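Local coordinates for secreted protein (Kutzneria albida DSM 43870, PDB 5M6Q) that probably catalyses protein cross-linking by transferring the acyl group of a glutamine side chain to an amine, as a microbial transglutaminase, at residues A[5-10]-A[199-204]; A[75-80]-A[124-129]; A[129-134]-A[214-219]; A[165-170]-A[208-213]. One frame throughout, in Å; residues are numbered along the deposited sequence.

Interaction 1: residues A[5-10]-A[199-204]; sequences PPLAED and QSTLRH
Q199 reaches from strand 196-200 to the backbone of P5 and grips the carbonyl there: NE2 donates to P5 O at 3.1 Å, with an N-H...O angle of 163°. The acceptor lies close to the amide plane of Q199, while the donor is tilted from the plane of the P5 carbonyl. With CG anti to the backbone N (chi1 175°) and the rest of the chain extended, the amide is carried far enough to meet the N-terminal segment. P5 O also accepts from R14 NH1, so two donors hold this one oxygen. L7 supplies the close packing: CD2 rests against the carbonyl oxygen Q199 O at 3.7 Å, and CD1 makes the apolar touch with T201 CG2 at 3.7 Å, the two side chains crossing at about a right angle. R14 and T184 border the same leucine, which places it against strands 13-17 and 184-188. The contact thus lies at the margin of the antiparallel sheet, where strand 196-200 pairs with the outermost strand 13-17 and runs into the short helix 202-205. T201 is the N-cap of that helix: its OG1 accepts from H204 N at 3.0 Å, while its methyl faces L7. The proline side is looser. The P5 and P6 rings are exposed and stay clear of segment 199-204, and from A8 onward the chain swings away.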
loop_
_atom_site.group_PDB
_atom_site.type_symbol
_atom_site.label_atom_id
_atom_site.label_comp_id
_atom_site.label_asym_id
_atom_site.label_seq_id
_atom_site.Cartn_x
_atom_site.Cartn_y
_atom_site.Cartn_z
ATOM N N PRO A 5 7.459 8.684 -16.717
ATOM C CA PRO A 5 8.347 7.718 -17.358
ATOM C C PRO A 5 9.117 6.908 -16.319
ATOM O O PRO A 5 9.177 7.293 -15.148
ATOM C CB PRO A 5 9.289 8.600 -18.186
ATOM C CG PRO A 5 9.291 9.899 -17.490
ATOM C CD PRO A 5 7.899 10.073 -16.932
ATOM N N PRO A 6 9.691 5.781 -16.738
ATOM C CA PRO A 6 10.564 5.039 -15.825
ATOM C C PRO A 6 11.818 5.833 -15.432
ATOM O O PRO A 6 12.120 6.888 -15.995
ATOM C CB PRO A 6 10.935 3.787 -16.626
ATOM C CG PRO A 6 10.679 4.139 -18.056
ATOM C CD PRO A 6 9.532 5.109 -18.043
ATOM N N LEU A 7 12.531 5.317 -14.445
ATOM C CA LEU A 7 13.778 5.916 -14.014
ATOM C C LEU A 7 14.880 5.608 -15.016
ATOM O O LEU A 7 14.866 4.561 -15.659
ATOM C CB LEU A 7 14.177 5.388 -12.645
ATOM C CG LEU A 7 13.225 5.728 -11.512
ATOM C CD1 LEU A 7 13.640 4.983 -10.248
ATOM C CD2 LEU A 7 13.231 7.225 -11.288
ATOM N N ALA A 8 15.848 6.505 -15.127
ATOM C CA ALA A 8 17.059 6.200 -15.878
ATOM C C ALA A 8 17.750 4.984 -15.263
ATOM O O ALA A 8 17.540 4.664 -14.090
ATOM C CB ALA A 8 17.989 7.397 -15.898
ATOM N N GLU A 9 18.570 4.303 -16.055
ATOM C CA GLU A 9 19.224 3.079 -15.599
ATOM C C GLU A 9 20.168 3.318 -14.423
ATOM O O GLU A 9 20.378 2.433 -13.600
ATOM C CB GLU A 9 19.980 2.419 -16.759
ATOM C CG GLU A 9 19.059 1.778 -17.807
ATOM C CD GLU A 9 19.815 1.169 -18.986
ATOM O OE1 GLU A 9 20.979 1.564 -19.225
ATOM O OE2 GLU A 9 19.241 0.293 -19.672
ATOM N N ASP A 10 20.727 4.514 -14.329
ATOM C CA ASP A 10 21.634 4.819 -13.222
ATOM C C ASP A 10 20.983 5.664 -12.116
ATOM O O ASP A 10 21.669 6.384 -11.393
ATOM C CB ASP A 10 22.865 5.548 -13.751
ATOM C CG ASP A 10 22.513 6.877 -14.372
ATOM O OD1 ASP A 10 21.415 6.973 -14.970
ATOM O OD2 ASP A 10 23.316 7.827 -14.250
ATOM N N GLN A 199 9.851 9.055 -6.470
ATOM C CA GLN A 199 9.602 7.907 -7.316
ATOM C C GLN A 199 10.878 7.084 -7.252
ATOM O O GLN A 199 11.910 7.488 -7.814
ATOM C CB GLN A 199 9.260 8.342 -8.745
ATOM C CG GLN A 199 9.090 7.197 -9.732
ATOM C CD GLN A 199 9.056 7.677 -11.175
ATOM O OE1 GLN A 199 9.299 8.855 -11.454
ATOM N NE2 GLN A 199 8.749 6.766 -12.101
ATOM N N SER A 200 10.829 5.960 -6.540
ATOM C CA SER A 200 12.049 5.199 -6.247
ATOM C C SER A 200 12.065 3.796 -6.818
ATOM O O SER A 200 11.014 3.203 -7.085
ATOM C CB SER A 200 12.260 5.109 -4.739
ATOM O OG SER A 200 12.414 6.400 -4.190
ATOM N N THR A 201 13.263 3.260 -7.001
ATOM C CA THR A 201 13.378 1.823 -7.176
ATOM C C THR A 201 12.974 1.172 -5.861
ATOM O O THR A 201 13.055 1.796 -4.799
ATOM C CB THR A 201 14.798 1.377 -7.511
ATOM O OG1 THR A 201 15.618 1.622 -6.373
ATOM C CG2 THR A 201 15.361 2.120 -8.723
ATOM N N LEU A 202 12.569 -0.095 -5.920
ATOM C CA LEU A 202 12.260 -0.844 -4.713
ATOM C C LEU A 202 13.455 -0.915 -3.776
ATOM O O LEU A 202 13.305 -0.746 -2.573
ATOM C CB LEU A 202 11.788 -2.260 -5.058
ATOM C CG LEU A 202 11.506 -3.099 -3.808
ATOM C CD1 LEU A 202 10.368 -2.493 -2.990
ATOM C CD2 LEU A 202 11.229 -4.562 -4.154
ATOM N N ARG A 203 14.649 -1.146 -4.320
ATOM C CA ARG A 203 15.834 -1.190 -3.478
ATOM C C ARG A 203 16.025 0.132 -2.711
ATOM O O ARG A 203 16.392 0.135 -1.545
ATOM C CB ARG A 203 17.095 -1.483 -4.299
ATOM C CG ARG A 203 18.330 -1.650 -3.426
ATOM C CD ARG A 203 19.626 -1.796 -4.220
ATOM N NE ARG A 203 19.452 -2.564 -5.450
ATOM C CZ ARG A 203 19.335 -3.890 -5.510
ATOM N NH1 ARG A 203 19.359 -4.623 -4.400
ATOM N NH2 ARG A 203 19.185 -4.485 -6.689
ATOM N N HIS A 204 15.791 1.256 -3.368
ATOM C CA HIS A 204 16.019 2.526 -2.707
ATOM C C HIS A 204 14.945 2.784 -1.657
ATOM O O HIS A 204 15.238 3.225 -0.535
ATOM C CB HIS A 204 16.055 3.660 -3.721
ATOM C CG HIS A 204 16.190 5.006 -3.092
ATOM N ND1 HIS A 204 17.379 5.466 -2.577
ATOM C CD2 HIS A 204 15.275 5.975 -2.859
ATOM C CE1 HIS A 204 17.196 6.667 -2.065
ATOM N NE2 HIS A 204 15.931 7.003 -2.226
#

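Interaction 2: residues A[75-80]-A[124-129]; sequences AVQAAL and ASIFSK
With chi1 of -179°, Q77 sends CG anti to its backbone N, and the extended chain beyond carries the amide from helix 70-84 across to strand 122-131. There NE2 donates to A124 O at 2.9 Å in a nearly straight bond, 168° at the hydrogen. The oxygen sits in the amide plane of Q77, but the donor stands above the A124 carbonyl plane. On the way the aliphatic part of Q77 passes over the alanine, CG lying 3.8 Å from A124 CB. I126 crosses the glutamine at about a right angle; its CG1 is anti to the carbonyl carbon, and the terminal CD1 comes to 3.6 Å from Q77 OE1. Nearly one turn on, L80 adds an apolar touch, CB to A124 CB at 4.0 Å, and also packs on V219 of the neighbouring strand. Helix and strand run close to antiparallel, at 164°, with 7.8 Å between their axes at closest approach. This is a helix laid on one face of the antiparallel sheet. The strand also receives help from N81, whose OD1 accepts from A124 N. Since Q77 NE2 donates to Q180 OE1 as well, a single amide nitrogen serves both the strand carbonyl and a second glutamine, so the helix is held by directional bonds both to strand 122-131 and to the turn that follows strand 174-179.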
loop_
_atom_site.group_PDB
_atom_site.type_symbol
_atom_site.label_atom_id
_atom_site.label_comp_id
_atom_site.label_asym_id
_atom_site.label_seq_id
_atom_site.Cartn_x
_atom_site.Cartn_y
_atom_site.Cartn_z
ATOM N N ALA A 75 1.018 -12.360 -5.956
ATOM C CA ALA A 75 0.178 -13.534 -6.200
ATOM C C ALA A 75 -1.236 -13.290 -5.671
ATOM O O ALA A 75 -2.226 -13.712 -6.261
ATOM C CB ALA A 75 0.778 -14.779 -5.552
ATOM N N VAL A 76 -1.320 -12.594 -4.554
ATOM C CA VAL A 76 -2.599 -12.325 -3.926
ATOM C C VAL A 76 -3.353 -11.290 -4.762
ATOM O O VAL A 76 -4.555 -11.403 -4.982
ATOM C CB VAL A 76 -2.392 -11.886 -2.465
ATOM C CG1 VAL A 76 -3.671 -11.263 -1.896
ATOM C CG2 VAL A 76 -1.958 -13.122 -1.628
ATOM N N GLN A 77 -2.622 -10.310 -5.279
ATOM C CA GLN A 77 -3.192 -9.332 -6.203
ATOM C C GLN A 77 -3.800 -10.020 -7.417
ATOM O O GLN A 77 -4.943 -9.747 -7.785
ATOM C CB GLN A 77 -2.122 -8.325 -6.656
ATOM C CG GLN A 77 -2.647 -7.253 -7.606
ATOM C CD GLN A 77 -1.533 -6.427 -8.229
ATOM O OE1 GLN A 77 -0.439 -6.938 -8.507
ATOM N NE2 GLN A 77 -1.800 -5.139 -8.441
ATOM N N ALA A 78 -3.047 -10.917 -8.043
ATOM C CA ALA A 78 -3.566 -11.586 -9.240
ATOM C C ALA A 78 -4.790 -12.437 -8.897
ATOM O O ALA A 78 -5.760 -12.461 -9.645
ATOM C CB ALA A 78 -2.499 -12.432 -9.900
ATOM N N ALA A 79 -4.755 -13.114 -7.760
ATOM C CA ALA A 79 -5.871 -13.961 -7.369
ATOM C C ALA A 79 -7.141 -13.118 -7.160
ATOM O O ALA A 79 -8.219 -13.469 -7.643
ATOM C CB ALA A 79 -5.523 -14.750 -6.116
ATOM N N LEU A 80 -7.004 -12.005 -6.446
ATOM C CA LEU A 80 -8.133 -11.128 -6.185
ATOM C C LEU A 80 -8.668 -10.460 -7.448
ATOM O O LEU A 80 -9.884 -10.358 -7.624
ATOM C CB LEU A 80 -7.760 -10.055 -5.169
ATOM C CG LEU A 80 -7.565 -10.535 -3.738
ATOM C CD1 LEU A 80 -6.989 -9.387 -2.940
ATOM C CD2 LEU A 80 -8.877 -11.033 -3.131
ATOM N N ALA A 124 -7.317 -4.846 -7.335
ATOM C CA ALA A 124 -6.355 -5.072 -6.271
ATOM C C ALA A 124 -5.058 -4.324 -6.582
ATOM O O ALA A 124 -4.519 -4.437 -7.678
ATOM C CB ALA A 124 -6.101 -6.549 -6.096
ATOM N N SER A 125 -4.576 -3.544 -5.619
ATOM C CA SER A 125 -3.377 -2.742 -5.795
ATOM C C SER A 125 -2.405 -3.050 -4.675
ATOM O O SER A 125 -2.791 -3.652 -3.687
ATOM C CB SER A 125 -3.720 -1.258 -5.821
ATOM O OG SER A 125 -4.498 -0.967 -6.965
ATOM N N ILE A 126 -1.143 -2.666 -4.848
ATOM C CA ILE A 126 -0.092 -2.980 -3.880
ATOM C C ILE A 126 0.557 -1.699 -3.390
ATOM O O ILE A 126 0.765 -0.749 -4.153
ATOM C CB ILE A 126 0.973 -3.925 -4.474
ATOM C CG1 ILE A 126 0.364 -5.292 -4.767
ATOM C CG2 ILE A 126 2.209 -4.075 -3.546
ATOM C CD1 ILE A 126 1.340 -6.254 -5.402
ATOM N N PHE A 127 0.849 -1.665 -2.103
ATOM C CA PHE A 127 1.742 -0.655 -1.582
ATOM C C PHE A 127 2.607 -1.333 -0.546
ATOM O O PHE A 127 2.267 -2.403 -0.063
ATOM C CB PHE A 127 0.970 0.536 -1.006
ATOM C CG PHE A 127 0.056 0.177 0.116
ATOM C CD1 PHE A 127 0.513 0.162 1.425
ATOM C CD2 PHE A 127 -1.277 -0.122 -0.128
ATOM C CE1 PHE A 127 -0.341 -0.165 2.477
ATOM C CE2 PHE A 127 -2.130 -0.458 0.916
ATOM C CZ PHE A 127 -1.659 -0.467 2.218
ATOM N N SER A 128 3.729 -0.710 -0.213
ATOM C CA SER A 128 4.645 -1.253 0.761
ATOM C C SER A 128 4.761 -0.307 1.923
ATOM O O SER A 128 4.975 0.897 1.746
ATOM C CB SER A 128 6.026 -1.480 0.156
ATOM O OG SER A 128 6.884 -2.006 1.150
ATOM N N LYS A 129 4.651 -0.858 3.118
ATOM C CA LYS A 129 4.714 -0.058 4.312
ATOM C C LYS A 129 5.927 -0.443 5.139
ATOM O O LYS A 129 6.184 -1.621 5.383
ATOM C CB LYS A 129 3.429 -0.221 5.135
ATOM C CG LYS A 129 3.444 0.503 6.461
ATOM C CD LYS A 129 2.264 0.011 7.333
ATOM C CE LYS A 129 2.306 0.607 8.718
ATOM N NZ LYS A 129 2.262 2.113 8.702
#

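Interaction 3: residues A[129-134]-A[214-219]; sequences KRFYSW and EQVFTV
Two neighbouring strands of the antiparallel sheet, 122-131 and 214-223, pair here through K129 to F131 and E214 to V216. K129 with V216 and F131 with E214 are hydrogen-bonded pairs, and R130 with Q215 is the non-hydrogen-bonded pair between them. V216 N donates to K129 O at 2.9 Å and F131 N to E214 O at 3.0 Å; the return bonds run from K129 N to V216 O and from E214 N to F131 O. On the face carrying F131, the ring takes chi1 of 62°, which sets CG between the backbone N and the carbonyl carbon and swings the ring back over the partner strand. E214 CB then lies over one ring face in a CH-pi contact, 3.5 Å from the centroid, while V216 CG1 touches the ring edge, 3.8 Å from CE1. On the other face the R130 chain lies against Q215, CG to CG 3.9 Å, with guanidinium and amide planes only 19° apart; Q215 NE2 is hydrogen-bonded to S128 OG. A water accepts from R130 NE at 2.9 Å and donates to E214 O at 2.8 Å, that oxygen's second donor. The bend of E214 at chi2 leads its carboxylate past S133 CB to a salt bridge with R149, which probably favours its ionised form, whereas R130 on the other face gives NH1 to the neutral carbonyls of R207 and Y205.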
loop_
_atom_site.group_PDB
_atom_site.type_symbol
_atom_site.label_atom_id
_atom_site.label_comp_id
_atom_site.label_asym_id
_atom_site.label_seq_id
_atom_site.Cartn_x
_atom_site.Cartn_y
_atom_site.Cartn_z
ATOM N N LYS A 129 4.651 -0.858 3.118
ATOM C CA LYS A 129 4.714 -0.058 4.312
ATOM C C LYS A 129 5.927 -0.443 5.139
ATOM O O LYS A 129 6.184 -1.621 5.383
ATOM C CB LYS A 129 3.429 -0.221 5.135
ATOM C CG LYS A 129 3.444 0.503 6.461
ATOM C CD LYS A 129 2.264 0.011 7.333
ATOM C CE LYS A 129 2.306 0.607 8.718
ATOM N NZ LYS A 129 2.262 2.113 8.702
ATOM N N ARG A 130 6.665 0.567 5.570
ATOM C CA ARG A 130 7.786 0.379 6.462
ATOM C C ARG A 130 7.424 0.975 7.817
ATOM O O ARG A 130 6.817 2.051 7.901
ATOM C CB ARG A 130 9.053 1.035 5.900
ATOM C CG ARG A 130 9.408 0.596 4.474
ATOM C CD ARG A 130 10.789 1.102 4.046
ATOM N NE ARG A 130 11.860 0.649 4.940
ATOM C CZ ARG A 130 13.144 0.980 4.811
ATOM N NH1 ARG A 130 13.542 1.755 3.806
ATOM N NH2 ARG A 130 14.038 0.530 5.681
ATOM N N PHE A 131 7.787 0.273 8.874
ATOM C CA PHE A 131 7.385 0.678 10.210
ATOM C C PHE A 131 8.325 0.113 11.269
ATOM O O PHE A 131 9.291 -0.589 10.961
ATOM C CB PHE A 131 5.931 0.248 10.475
ATOM C CG PHE A 131 5.705 -1.250 10.419
ATOM C CD1 PHE A 131 5.581 -1.910 9.199
ATOM C CD2 PHE A 131 5.577 -1.990 11.593
ATOM C CE1 PHE A 131 5.346 -3.274 9.144
ATOM C CE2 PHE A 131 5.339 -3.374 11.548
ATOM C CZ PHE A 131 5.228 -4.015 10.323
ATOM N N TYR A 132 8.045 0.451 12.521
ATOM C CA TYR A 132 8.857 0.039 13.655
ATOM C C TYR A 132 8.124 -1.065 14.416
ATOM O O TYR A 132 6.920 -0.979 14.646
ATOM C CB TYR A 132 9.138 1.250 14.552
ATOM C CG TYR A 132 10.033 1.013 15.748
ATOM C CD1 TYR A 132 11.274 0.418 15.620
ATOM C CD2 TYR A 132 9.636 1.425 17.007
ATOM C CE1 TYR A 132 12.096 0.232 16.728
ATOM C CE2 TYR A 132 10.441 1.255 18.111
ATOM C CZ TYR A 132 11.664 0.664 17.973
ATOM O OH TYR A 132 12.435 0.498 19.099
ATOM N N SER A 133 8.858 -2.101 14.794
ATOM C CA SER A 133 8.267 -3.308 15.365
ATOM C C SER A 133 7.803 -3.121 16.794
ATOM O O SER A 133 6.848 -3.762 17.220
ATOM C CB SER A 133 9.265 -4.462 15.315
ATOM O OG SER A 133 10.408 -4.149 16.074
ATOM N N TRP A 134 8.469 -2.239 17.529
ATOM C CA TRP A 134 8.195 -2.085 18.953
ATOM C C TRP A 134 6.978 -1.190 19.189
ATOM O O TRP A 134 7.113 -0.052 19.623
ATOM C CB TRP A 134 9.429 -1.515 19.666
ATOM C CG TRP A 134 9.702 -2.137 20.997
ATOM C CD1 TRP A 134 8.802 -2.342 22.002
ATOM C CD2 TRP A 134 10.957 -2.623 21.482
ATOM N NE1 TRP A 134 9.413 -2.934 23.074
ATOM C CE2 TRP A 134 10.738 -3.117 22.784
ATOM C CE3 TRP A 134 12.242 -2.695 20.940
ATOM C CZ2 TRP A 134 11.759 -3.667 23.560
ATOM C CZ3 TRP A 134 13.257 -3.247 21.712
ATOM C CH2 TRP A 134 13.008 -3.724 23.007
ATOM N N GLU A 214 10.866 -3.061 10.007
ATOM C CA GLU A 214 9.878 -3.921 9.364
ATOM C C GLU A 214 9.415 -3.327 8.043
ATOM O O GLU A 214 9.306 -2.115 7.905
ATOM C CB GLU A 214 8.642 -4.129 10.263
ATOM C CG GLU A 214 8.918 -4.817 11.593
ATOM C CD GLU A 214 9.363 -6.281 11.462
ATOM O OE1 GLU A 214 9.196 -6.905 10.374
ATOM O OE2 GLU A 214 9.886 -6.811 12.474
ATOM N N GLN A 215 9.139 -4.203 7.086
ATOM C CA GLN A 215 8.562 -3.808 5.818
ATOM C C GLN A 215 7.592 -4.890 5.385
ATOM O O GLN A 215 7.915 -6.074 5.451
ATOM C CB GLN A 215 9.646 -3.593 4.757
ATOM C CG GLN A 215 9.081 -3.168 3.405
ATOM C CD GLN A 215 10.160 -2.657 2.461
ATOM O OE1 GLN A 215 11.311 -2.516 2.850
ATOM N NE2 GLN A 215 9.787 -2.374 1.220
ATOM N N VAL A 216 6.397 -4.479 4.969
ATOM C CA VAL A 216 5.389 -5.392 4.442
ATOM C C VAL A 216 4.934 -4.938 3.061
ATOM O O VAL A 216 5.075 -3.781 2.698
ATOM C CB VAL A 216 4.154 -5.506 5.378
ATOM C CG1 VAL A 216 4.541 -6.110 6.726
ATOM C CG2 VAL A 216 3.498 -4.151 5.559
ATOM N N PHE A 217 4.377 -5.874 2.303
ATOM C CA PHE A 217 3.792 -5.577 1.023
ATOM C C PHE A 217 2.320 -5.925 1.131
ATOM O O PHE A 217 1.956 -7.054 1.460
ATOM C CB PHE A 217 4.493 -6.361 -0.084
ATOM C CG PHE A 217 5.938 -6.004 -0.227
ATOM C CD1 PHE A 217 6.325 -4.990 -1.089
ATOM C CD2 PHE A 217 6.896 -6.630 0.543
ATOM C CE1 PHE A 217 7.647 -4.645 -1.204
ATOM C CE2 PHE A 217 8.220 -6.286 0.431
ATOM C CZ PHE A 217 8.594 -5.294 -0.437
ATOM N N THR A 218 1.488 -4.941 0.835
ATOM C CA THR A 218 0.090 -4.973 1.220
ATOM C C THR A 218 -0.781 -4.869 0.001
ATOM O O THR A 218 -0.512 -4.090 -0.911
ATOM C CB THR A 218 -0.231 -3.828 2.207
ATOM O OG1 THR A 218 0.598 -3.974 3.363
ATOM C CG2 THR A 218 -1.708 -3.842 2.622
ATOM N N VAL A 219 -1.819 -5.686 -0.018
ATOM C CA VAL A 219 -2.767 -5.694 -1.111
ATOM C C VAL A 219 -4.044 -5.065 -0.617
ATOM O O VAL A 219 -4.527 -5.408 0.461
ATOM C CB VAL A 219 -3.015 -7.126 -1.617
ATOM C CG1 VAL A 219 -3.944 -7.099 -2.822
ATOM C CG2 VAL A 219 -1.710 -7.809 -1.943
HETATM O O HOH W 1 11.875 -1.228 7.086
#

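Interaction 4: residues A[165-170]-A[208-213]; sequences RARPGY and PLQDFD
R167 and Q210 lie side by side and point the same way, and that alignment lets one nitrogen of the arginine hold two oxygens of the glutamine. NH1 donates to the backbone Q210 O at 2.9 Å and to the side-chain Q210 OE1 at 3.0 Å. Both acceptors lie near the guanidinium plane, although the guanidinium and amide planes are turned 51° apart. The bond to OE1 uses a lone pair in its carbonyl plane; at the backbone oxygen the donor is tilted by 26°. An extended arginine chain, with CG anti to its backbone N (chi1 -178°), and a glutamine bent at chi2 make the fit possible. Y170 also runs alongside Q210, pointing the same way, so that Q210 CB comes to 3.4 Å from CE1 of the tyrosine and Q210 C lies over one face of its ring. Against D211 the ring is turned differently: the two side chains cross at about a right angle, and D211 OD2 sits at the ring edge, 3.4 Å from Y170 CB, while accepting from V171 N. Within its own segment, Y170 CE2 lies over one face of the R167 guanidinium. One water accepts from R167 N and donates to D211 O; another links Y170 OH to Q210 OE1, donating to the latter at 2.7 Å. A type II beta turn brings R167 and Y170 together, closed by Y170 N to R167 O at 2.8 Å. The arrangement is a beta turn docked on a second surface loop beyond the end of the sheet.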
loop_
_atom_site.group_PDB
_atom_site.type_symbol
_atom_site.label_atom_id
_atom_site.label_comp_id
_atom_site.label_asym_id
_atom_site.label_seq_id
_atom_site.Cartn_x
_atom_site.Cartn_y
_atom_site.Cartn_z
ATOM N N ARG A 165 2.956 3.571 16.089
ATOM C CA ARG A 165 3.969 4.126 16.974
ATOM C C ARG A 165 5.328 4.236 16.290
ATOM O O ARG A 165 5.803 3.266 15.710
ATOM C CB ARG A 165 4.125 3.270 18.233
ATOM C CG ARG A 165 5.122 3.884 19.224
ATOM C CD ARG A 165 5.375 3.026 20.476
ATOM N NE ARG A 165 6.340 3.691 21.346
ATOM C CZ ARG A 165 7.517 3.185 21.688
ATOM N NH1 ARG A 165 7.867 1.984 21.260
ATOM N NH2 ARG A 165 8.340 3.877 22.472
ATOM N N ALA A 166 5.964 5.403 16.398
ATOM C CA ALA A 166 7.310 5.609 15.863
ATOM C C ALA A 166 8.378 5.102 16.815
ATOM O O ALA A 166 8.205 5.132 18.031
ATOM C CB ALA A 166 7.555 7.080 15.574
ATOM N N ARG A 167 9.499 4.661 16.262
ATOM C CA ARG A 167 10.717 4.602 17.048
ATOM C C ARG A 167 11.006 6.013 17.586
ATOM O O ARG A 167 11.054 6.969 16.815
ATOM C CB ARG A 167 11.882 4.085 16.214
ATOM C CG ARG A 167 13.160 3.977 17.027
ATOM C CD ARG A 167 14.303 3.413 16.258
ATOM N NE ARG A 167 15.450 3.274 17.146
ATOM C CZ ARG A 167 16.716 3.239 16.755
ATOM N NH1 ARG A 167 17.023 3.332 15.466
ATOM N NH2 ARG A 167 17.672 3.107 17.664
ATOM N N PRO A 168 11.162 6.151 18.911
ATOM C CA PRO A 168 11.356 7.483 19.513
ATOM C C PRO A 168 12.478 8.259 18.819
ATOM O O PRO A 168 13.588 7.739 18.694
ATOM C CB PRO A 168 11.729 7.171 20.966
ATOM C CG PRO A 168 11.225 5.772 21.213
ATOM C CD PRO A 168 11.287 5.059 19.896
ATOM N N GLY A 169 12.173 9.460 18.336
ATOM C CA GLY A 169 13.139 10.256 17.591
ATOM C C GLY A 169 13.160 10.048 16.080
ATOM O O GLY A 169 13.975 10.656 15.383
ATOM N N TYR A 170 12.265 9.206 15.568
ATOM C CA TYR A 170 12.208 8.912 14.138
ATOM C C TYR A 170 10.792 9.077 13.574
ATOM O O TYR A 170 9.849 9.368 14.309
ATOM C CB TYR A 170 12.751 7.499 13.878
ATOM C CG TYR A 170 14.230 7.425 14.183
ATOM C CD1 TYR A 170 15.161 7.878 13.264
ATOM C CD2 TYR A 170 14.690 6.963 15.404
ATOM C CE1 TYR A 170 16.509 7.857 13.539
ATOM C CE2 TYR A 170 16.049 6.935 15.691
ATOM C CZ TYR A 170 16.951 7.387 14.748
ATOM O OH TYR A 170 18.301 7.366 15.004
ATOM N N PRO A 208 18.180 0.286 4.181
ATOM C CA PRO A 208 18.329 0.310 5.638
ATOM C C PRO A 208 18.216 1.714 6.201
ATOM O O PRO A 208 18.836 2.638 5.690
ATOM C CB PRO A 208 19.741 -0.250 5.852
ATOM C CG PRO A 208 19.974 -1.109 4.663
ATOM C CD PRO A 208 19.316 -0.398 3.531
ATOM N N LEU A 209 17.393 1.873 7.227
ATOM C CA LEU A 209 17.168 3.175 7.839
ATOM C C LEU A 209 17.001 2.982 9.334
ATOM O O LEU A 209 16.514 1.938 9.775
ATOM C CB LEU A 209 15.930 3.848 7.232
ATOM C CG LEU A 209 16.030 4.378 5.801
ATOM C CD1 LEU A 209 14.680 4.912 5.344
ATOM C CD2 LEU A 209 17.097 5.467 5.697
ATOM N N GLN A 210 17.401 3.977 10.119
ATOM C CA GLN A 210 17.265 3.880 11.569
ATOM C C GLN A 210 15.790 3.882 11.987
ATOM O O GLN A 210 15.452 3.380 13.046
ATOM C CB GLN A 210 17.999 5.036 12.271
ATOM C CG GLN A 210 19.541 4.968 12.246
ATOM C CD GLN A 210 20.097 3.705 12.889
ATOM O OE1 GLN A 210 19.603 3.239 13.917
ATOM N NE2 GLN A 210 21.125 3.141 12.276
ATOM N N ASP A 211 14.933 4.487 11.170
ATOM C CA ASP A 211 13.523 4.670 11.512
ATOM C C ASP A 211 12.777 3.350 11.643
ATOM O O ASP A 211 11.907 3.207 12.501
ATOM C CB ASP A 211 12.799 5.521 10.449
ATOM C CG ASP A 211 13.501 6.830 10.154
ATOM O OD1 ASP A 211 14.604 6.813 9.552
ATOM O OD2 ASP A 211 12.928 7.883 10.492
ATOM N N PHE A 212 13.111 2.397 10.774
ATOM C CA PHE A 212 12.258 1.236 10.527
ATOM C C PHE A 212 12.979 -0.105 10.636
ATOM O O PHE A 212 14.103 -0.226 10.183
ATOM C CB PHE A 212 11.663 1.320 9.123
ATOM C CG PHE A 212 11.110 2.663 8.772
ATOM C CD1 PHE A 212 10.137 3.258 9.575
ATOM C CD2 PHE A 212 11.540 3.318 7.622
ATOM C CE1 PHE A 212 9.627 4.500 9.259
ATOM C CE2 PHE A 212 11.025 4.557 7.276
ATOM C CZ PHE A 212 10.068 5.157 8.096
ATOM N N ASP A 213 12.324 -1.132 11.174
ATOM C CA ASP A 213 12.937 -2.461 11.108
ATOM C C ASP A 213 12.001 -3.516 10.504
ATOM O O ASP A 213 12.327 -4.704 10.462
ATOM C CB ASP A 213 13.439 -2.906 12.491
ATOM C CG ASP A 213 12.339 -2.999 13.537
ATOM O OD1 ASP A 213 11.226 -2.463 13.331
ATOM O OD2 ASP A 213 12.599 -3.616 14.594
HETATM O O HOH W 2 9.848 4.670 13.393
HETATM O O HOH W 3 20.376 2.068 15.938
HETATM O O HOH W 4 19.534 5.176 15.837
#

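Interactions 2 and 3 follow one another along strand 122-131 and share K129, their centres 15 Å apart. F127 O lies 2.8 Å from T218 N, continuing the strand pairing, and the side chains of S128 and Q215 meet, OG to NE2 2.9 Å. Interaction 4 lies beyond these strands, its centre about 11 Å from that of interaction 3; S133 OG meets D213 OD2 at 2.7 Å. Interaction 1 sits at the far margin of the same sheet, yet L202 CD1 reaches F217 CE1 of interaction 3 at 3.9 Å. A bound MES, probably from the crystallisation liquor, meets Y132 OH and R165 NH1 beside interactions 3 and 4; H204 of interaction 1 meets MES at a separate place.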